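Local coordinates for flagellar hook-associated protein 3 (Bacillus cereus, PDB 5ZIY) that probably joins the hook to the filament of the bacterial flagellum as a hook–filament junction protein, at residues A[46-51]-A[80-85]; A[54-59]-A[164-169]; A[151-154]-A[160-163]. All blocks are in the same frame, centred on the assembly; numbering follows the deposited sequence.

All three contacts lie on the same side of the chain's centre, where helices 8-60, 67-87, 137-155 and 162-204 pack as a bundle. Contact 1, the nearest to the centre, is buried and mixes a serine–valine touch with a weak water link at its exposed margin. Contact 2 shares helix 8-60 with it, and the two meet through a probable hydrogen bond from N169 ND2 to L49 O. It is only partly buried and closes on methyl groups. Contact 3 shares helix 162-204 with contact 2, is nested within its loop, and is entirely apolar and largely buried; M154 and L162 also touch T56 and A59 of contact 2.

Contact 1: residues A[46-51]-A[80-85]; sequences LKSLTR and LKQVVY
S48 and V83 face each other across the helical hairpin formed by helix 8-60 and helix 67-87, two legs of the bundle that lie within the flagellin-type N-terminal helical region. Their CA atoms, 7.1 Å apart, are the closest CA pair between the two segments, and a small serine suits so near a neighbour. The touch is made by one branch of the valine: V83 CG2 stands 3.6 Å from S48 CB and 3.9 Å from S48 OG, covering the base of the serine side chain. The segments run in roughly opposite senses, and no direct hydrogen bond joins them.

The serine hydroxyl serves its own helix first. With OG beside the backbone N (chi1 -65°), it bonds to the carbonyl of G44 one turn earlier; this gives the buried hydroxyl a partner in its own helix. Q82 adds a looser, more exposed margin. Its chain bends at chi2 (74°), and the aliphatic CG passes 3.9 Å from S48 OG before the amide bends away from the serine.

Other helices close the inner side of the contact. L49 packs on V143 and L147 of helix 137-155, V83 also touches L147, and L49 meets L173 and I176 of helix 162-204. The serine–valine pair is thus one small part of the bundle's interior, bordered by leucine and isoleucine side chains. At the exposed margin a single water lies 3.0 Å from S48 OG and accepts a weak bond from Q82 NE2, 3.5 Å away.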
# COMPACT_ATOMS: atom_id res chain seq x y z
N LEU A 46 -7.09 5.58 -1.29
CA LEU A 46 -7.33 6.83 -2.02
C LEU A 46 -8.83 7.08 -2.22
O LEU A 46 -9.32 8.16 -2.01
CB LEU A 46 -6.61 6.80 -3.36
CG LEU A 46 -6.32 8.09 -4.16
CD1 LEU A 46 -5.13 7.86 -5.12
CD2 LEU A 46 -7.49 8.53 -4.98
N LYS A 47 -9.54 6.04 -2.62
CA LYS A 47 -10.98 6.08 -2.86
C LYS A 47 -11.73 6.37 -1.56
O LYS A 47 -12.67 7.17 -1.54
CB LYS A 47 -11.41 4.70 -3.38
CG LYS A 47 -12.41 4.64 -4.44
CD LYS A 47 -12.16 3.40 -5.32
CE LYS A 47 -13.40 3.02 -6.12
NZ LYS A 47 -13.20 1.72 -6.81
N SER A 48 -11.31 5.70 -0.47
CA SER A 48 -11.92 5.95 0.81
C SER A 48 -11.74 7.42 1.30
O SER A 48 -12.66 8.07 1.81
CB SER A 48 -11.36 4.97 1.86
OG SER A 48 -11.75 3.65 1.53
N LEU A 49 -10.54 7.96 1.13
CA LEU A 49 -10.25 9.29 1.67
C LEU A 49 -10.97 10.34 0.83
O LEU A 49 -11.47 11.33 1.35
CB LEU A 49 -8.75 9.56 1.77
CG LEU A 49 -8.04 8.64 2.76
CD1 LEU A 49 -6.56 9.09 2.90
CD2 LEU A 49 -8.73 8.61 4.16
N THR A 50 -11.03 10.08 -0.47
CA THR A 50 -11.81 10.87 -1.40
C THR A 50 -13.24 10.97 -0.95
O THR A 50 -13.79 12.06 -0.87
CB THR A 50 -11.75 10.26 -2.84
OG1 THR A 50 -10.42 10.41 -3.34
CG2 THR A 50 -12.75 10.95 -3.78
N ARG A 51 -13.85 9.84 -0.63
CA ARG A 51 -15.23 9.83 -0.15
C ARG A 51 -15.36 10.54 1.20
O ARG A 51 -16.32 11.25 1.42
CB ARG A 51 -15.76 8.39 -0.08
CG ARG A 51 -17.17 8.22 0.48
CD ARG A 51 -18.25 8.65 -0.45
NE ARG A 51 -19.59 8.42 0.12
CZ ARG A 51 -20.69 9.07 -0.24
NH1 ARG A 51 -20.63 10.01 -1.18
NH2 ARG A 51 -21.85 8.80 0.35
N LEU A 80 -13.67 4.41 8.07
CA LEU A 80 -12.58 4.18 8.99
C LEU A 80 -12.30 2.66 9.09
O LEU A 80 -11.15 2.21 9.00
CB LEU A 80 -12.90 4.77 10.37
CG LEU A 80 -12.01 4.28 11.50
CD1 LEU A 80 -10.63 4.83 11.36
CD2 LEU A 80 -12.59 4.72 12.84
N LYS A 81 -13.36 1.87 9.24
CA LYS A 81 -13.21 0.42 9.31
C LYS A 81 -12.60 -0.15 8.03
O LYS A 81 -11.75 -1.01 8.08
CB LYS A 81 -14.56 -0.24 9.64
CG LYS A 81 -15.09 0.14 11.04
CD LYS A 81 -16.39 -0.65 11.36
CE LYS A 81 -17.32 0.04 12.40
NZ LYS A 81 -16.59 0.68 13.55
N GLN A 82 -12.98 0.36 6.87
CA GLN A 82 -12.49 -0.18 5.61
C GLN A 82 -11.00 0.14 5.50
O GLN A 82 -10.20 -0.70 5.07
CB GLN A 82 -13.26 0.43 4.45
CG GLN A 82 -12.69 0.21 3.05
CD GLN A 82 -12.90 -1.21 2.55
OE1 GLN A 82 -13.20 -2.13 3.33
NE2 GLN A 82 -12.78 -1.40 1.23
N VAL A 83 -10.61 1.35 5.93
CA VAL A 83 -9.21 1.77 5.81
C VAL A 83 -8.32 1.00 6.77
O VAL A 83 -7.17 0.69 6.43
CB VAL A 83 -9.05 3.30 6.03
CG1 VAL A 83 -7.58 3.69 6.09
CG2 VAL A 83 -9.75 4.05 4.89
N VAL A 84 -8.81 0.73 7.98
CA VAL A 84 -8.09 -0.12 8.91
C VAL A 84 -7.92 -1.56 8.31
O VAL A 84 -6.85 -2.10 8.36
CB VAL A 84 -8.77 -0.17 10.29
CG1 VAL A 84 -8.09 -1.21 11.18
CG2 VAL A 84 -8.68 1.15 10.99
N TYR A 85 -8.97 -2.13 7.74
CA TYR A 85 -8.87 -3.41 7.01
C TYR A 85 -7.78 -3.37 5.96
O TYR A 85 -6.90 -4.22 5.94
CB TYR A 85 -10.23 -3.76 6.42
CG TYR A 85 -10.32 -4.77 5.28
CD1 TYR A 85 -10.23 -6.16 5.50
CD2 TYR A 85 -10.59 -4.34 3.99
CE1 TYR A 85 -10.37 -7.08 4.42
CE2 TYR A 85 -10.73 -5.23 2.92
CZ TYR A 85 -10.61 -6.59 3.13
OH TYR A 85 -10.77 -7.40 1.99
O HOH W 1 -12.14 1.49 -0.55

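Contact 2: residues A[54-59]-A[164-169]; sequences QLTVQA and PLLEEN
T56 and L166 form the closest CA pair, 6.7 Å apart, between segments of helix 8-60 and helix 162-204 that run in roughly opposite senses. The contact joins the early and late long helices of the bundle through segments with 104 residues between them. Three side chains carry it, and one atom, L166 CD1, does the touching from the later helix.

L166 points toward helix 8-60 and holds CG anti to its backbone N (chi1 -179°), which sends the forked end across the gap. There CD1 meets two methyl groups from neighbouring residues: T56 CG2 at 4.2 Å and V57 CG2 at 4.1 Å. The threonine and leucine chains run antiparallel alongside one another, whereas V57 and L166 cross obliquely. V57 lies at the exposed side of the contact and T56 at the buried side, which places the leucine methyl between a buried and an exposed neighbour. L166 also rests on D53 and L60 of helix 8-60.

The two branches of T56 do different work. L166 CD1 comes against the side of its CB-CG2 bond, while the methyl itself heads toward L162; OG1, beside the backbone N, hydrogen-bonds to the carbonyl of A52 in its own helix. On the inner side T56 also packs on M150 of helix 137-155 and I76 of helix 67-87. With the hydroxyl engaged at A52, the threonine can take part here as an apolar residue, and the two segments are joined by methyl packing at ordinary van der Waals distances, without a directional bond.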
# COMPACT_ATOMS: atom_id res chain seq x y z
N GLN A 54 -15.38 14.25 0.50
CA GLN A 54 -16.69 14.61 -0.04
C GLN A 54 -17.77 14.75 1.05
O GLN A 54 -18.47 15.76 1.10
CB GLN A 54 -17.10 13.59 -1.12
CG GLN A 54 -16.19 13.58 -2.39
CD GLN A 54 -16.52 12.47 -3.42
OE1 GLN A 54 -16.43 11.27 -3.13
NE2 GLN A 54 -16.85 12.88 -4.64
N LEU A 55 -17.88 13.75 1.92
CA LEU A 55 -18.84 13.73 3.04
C LEU A 55 -18.59 14.82 4.09
O LEU A 55 -19.51 15.22 4.82
CB LEU A 55 -18.75 12.37 3.77
CG LEU A 55 -19.20 11.10 3.06
CD1 LEU A 55 -18.85 9.88 3.92
CD2 LEU A 55 -20.69 11.15 2.71
N THR A 56 -17.33 15.22 4.22
CA THR A 56 -16.96 16.26 5.13
C THR A 56 -17.28 17.64 4.54
O THR A 56 -17.60 18.56 5.27
CB THR A 56 -15.49 16.15 5.57
OG1 THR A 56 -15.26 14.85 6.15
CG2 THR A 56 -15.19 17.20 6.60
N VAL A 57 -17.19 17.78 3.22
CA VAL A 57 -17.67 18.97 2.54
C VAL A 57 -19.20 19.09 2.76
O VAL A 57 -19.69 20.17 3.12
CB VAL A 57 -17.23 18.97 1.03
CG1 VAL A 57 -17.99 20.03 0.22
CG2 VAL A 57 -15.72 19.19 0.90
N GLN A 58 -19.94 17.99 2.59
CA GLN A 58 -21.39 17.97 2.86
C GLN A 58 -21.65 18.47 4.28
O GLN A 58 -22.48 19.34 4.49
CB GLN A 58 -22.00 16.57 2.72
CG GLN A 58 -22.22 16.14 1.29
CD GLN A 58 -22.74 14.70 1.15
OE1 GLN A 58 -23.18 14.08 2.13
NE2 GLN A 58 -22.71 14.19 -0.08
N ALA A 59 -20.92 17.90 5.24
CA ALA A 59 -21.05 18.28 6.66
C ALA A 59 -20.81 19.78 6.92
O ALA A 59 -21.48 20.39 7.74
CB ALA A 59 -20.08 17.44 7.48
N PRO A 164 -10.49 21.98 10.16
CA PRO A 164 -9.13 21.50 10.38
C PRO A 164 -8.91 20.08 9.87
O PRO A 164 -7.88 19.77 9.30
CB PRO A 164 -8.98 21.52 11.90
CG PRO A 164 -9.91 22.57 12.35
CD PRO A 164 -11.05 22.58 11.39
N LEU A 165 -9.88 19.21 10.13
CA LEU A 165 -9.77 17.82 9.78
C LEU A 165 -9.85 17.63 8.27
O LEU A 165 -9.23 16.69 7.75
CB LEU A 165 -10.83 17.02 10.50
CG LEU A 165 -10.65 16.96 12.03
CD1 LEU A 165 -11.89 16.36 12.68
CD2 LEU A 165 -9.40 16.17 12.39
N LEU A 166 -10.60 18.50 7.58
CA LEU A 166 -10.68 18.49 6.11
C LEU A 166 -9.28 18.67 5.54
O LEU A 166 -8.89 17.95 4.64
CB LEU A 166 -11.60 19.61 5.60
CG LEU A 166 -11.83 19.76 4.09
CD1 LEU A 166 -12.67 18.62 3.60
CD2 LEU A 166 -12.48 21.11 3.70
N GLU A 167 -8.55 19.65 6.06
CA GLU A 167 -7.16 19.90 5.61
C GLU A 167 -6.24 18.76 5.99
O GLU A 167 -5.39 18.38 5.19
CB GLU A 167 -6.61 21.24 6.15
CG GLU A 167 -6.57 22.37 5.11
CD GLU A 167 -5.53 22.18 3.99
OE1 GLU A 167 -4.52 21.47 4.18
OE2 GLU A 167 -5.70 22.78 2.90
N GLU A 168 -6.38 18.24 7.20
CA GLU A 168 -5.59 17.07 7.63
C GLU A 168 -5.78 15.90 6.66
O GLU A 168 -4.80 15.27 6.24
CB GLU A 168 -5.96 16.58 9.02
CG GLU A 168 -5.25 17.28 10.16
CD GLU A 168 -5.46 16.57 11.48
OE1 GLU A 168 -6.12 15.49 11.51
OE2 GLU A 168 -4.99 17.09 12.51
N ASN A 169 -7.03 15.62 6.32
CA ASN A 169 -7.32 14.53 5.38
C ASN A 169 -6.75 14.80 3.99
O ASN A 169 -6.32 13.85 3.31
CB ASN A 169 -8.82 14.21 5.31
CG ASN A 169 -9.13 13.02 4.40
OD1 ASN A 169 -8.72 11.90 4.70
ND2 ASN A 169 -9.85 13.25 3.31

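Contact 3: residues A[151-154]-A[160-163]; sequences SEAM and KALK
A153 and A161 meet methyl to methyl at the turn of a helical hairpin, where helix 137-155 ends and the chain reverses into helix 162-204. Five residues lie between the segments, which makes this the most local of the three contacts in sequence. It is entirely apolar: no hydrogen bond or charge pair crosses it.

The first kind of interaction is the packing of small side chains. A153 CB lies 4.0 Å from A161 CB, and the CA atoms of the two residues, 6.3 Å apart, are the closest CA pair between the two segments. Both side chains point into the contact. An alanine on each side of the turn lets the two backbones come this close, and A153 CB also sits 4.3 Å from L162 CD2, on the flank of the leucine.

The second kind is the packing of the two larger apolar side chains, the thioether of M154 and the branched L162. The methionine chain lies nearly perpendicular to the leucine. It is extended beyond CG (chi2 -179°), so it lies past the fork of the leucine, and two of its carbons, CG and CE, meet that fork. L162 has the most surface buried of the residues here, since its CD1 and CD2 both meet the methionine and CD2 also touches A153.

Around this pair the rest of the bundle closes in. L162 and M154 both reach helix 8-60, M154 at T56 and A59 and L162 at A59, and M154 also reaches I72 and I76 of helix 67-87. The modelled spacing of 3.2 Å between M154 CE and L162 CD2 is so short that its exact value is doubtful; M154 CG keeps an easier 3.8 Å from L162 CD2.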
# COMPACT_ATOMS: atom_id res chain seq x y z
N SER A 151 -15.11 11.14 12.31
CA SER A 151 -16.31 10.40 12.67
C SER A 151 -16.89 10.87 14.01
O SER A 151 -18.10 11.12 14.15
CB SER A 151 -15.94 8.91 12.72
OG SER A 151 -16.94 8.13 13.34
N GLU A 152 -16.02 11.03 15.00
CA GLU A 152 -16.47 11.56 16.28
C GLU A 152 -16.97 13.02 16.20
O GLU A 152 -17.99 13.34 16.81
CB GLU A 152 -15.38 11.40 17.35
N ALA A 153 -16.25 13.88 15.49
CA ALA A 153 -16.68 15.29 15.30
C ALA A 153 -18.07 15.35 14.69
O ALA A 153 -18.94 16.10 15.13
CB ALA A 153 -15.69 16.08 14.45
N MET A 154 -18.30 14.50 13.73
CA MET A 154 -19.58 14.51 13.08
C MET A 154 -20.68 13.97 13.99
O MET A 154 -21.70 14.64 14.16
CB MET A 154 -19.50 13.78 11.76
CG MET A 154 -18.77 14.65 10.76
SD MET A 154 -18.59 13.94 9.13
CE MET A 154 -17.60 15.21 8.33
N LYS A 160 -16.81 22.91 14.49
CA LYS A 160 -15.56 23.68 14.52
C LYS A 160 -14.34 22.80 14.23
O LYS A 160 -13.39 23.21 13.57
CB LYS A 160 -15.41 24.37 15.88
CG LYS A 160 -15.06 25.85 15.80
CD LYS A 160 -15.22 26.52 17.15
CE LYS A 160 -14.06 26.18 18.11
NZ LYS A 160 -13.17 27.37 18.39
N ALA A 161 -14.39 21.57 14.73
CA ALA A 161 -13.34 20.60 14.45
C ALA A 161 -13.22 20.22 12.96
O ALA A 161 -12.15 19.81 12.52
CB ALA A 161 -13.57 19.35 15.27
N LEU A 162 -14.28 20.38 12.16
CA LEU A 162 -14.30 19.77 10.83
C LEU A 162 -13.39 20.44 9.80
O LEU A 162 -12.75 19.74 9.01
CB LEU A 162 -15.74 19.67 10.28
CG LEU A 162 -16.59 18.50 10.80
CD1 LEU A 162 -18.03 18.63 10.33
CD2 LEU A 162 -16.02 17.20 10.35
N LYS A 163 -13.31 21.77 9.78
CA LYS A 163 -12.48 22.43 8.78
C LYS A 163 -11.02 22.02 8.92
O LYS A 163 -10.38 21.69 7.92
CB LYS A 163 -12.65 23.97 8.79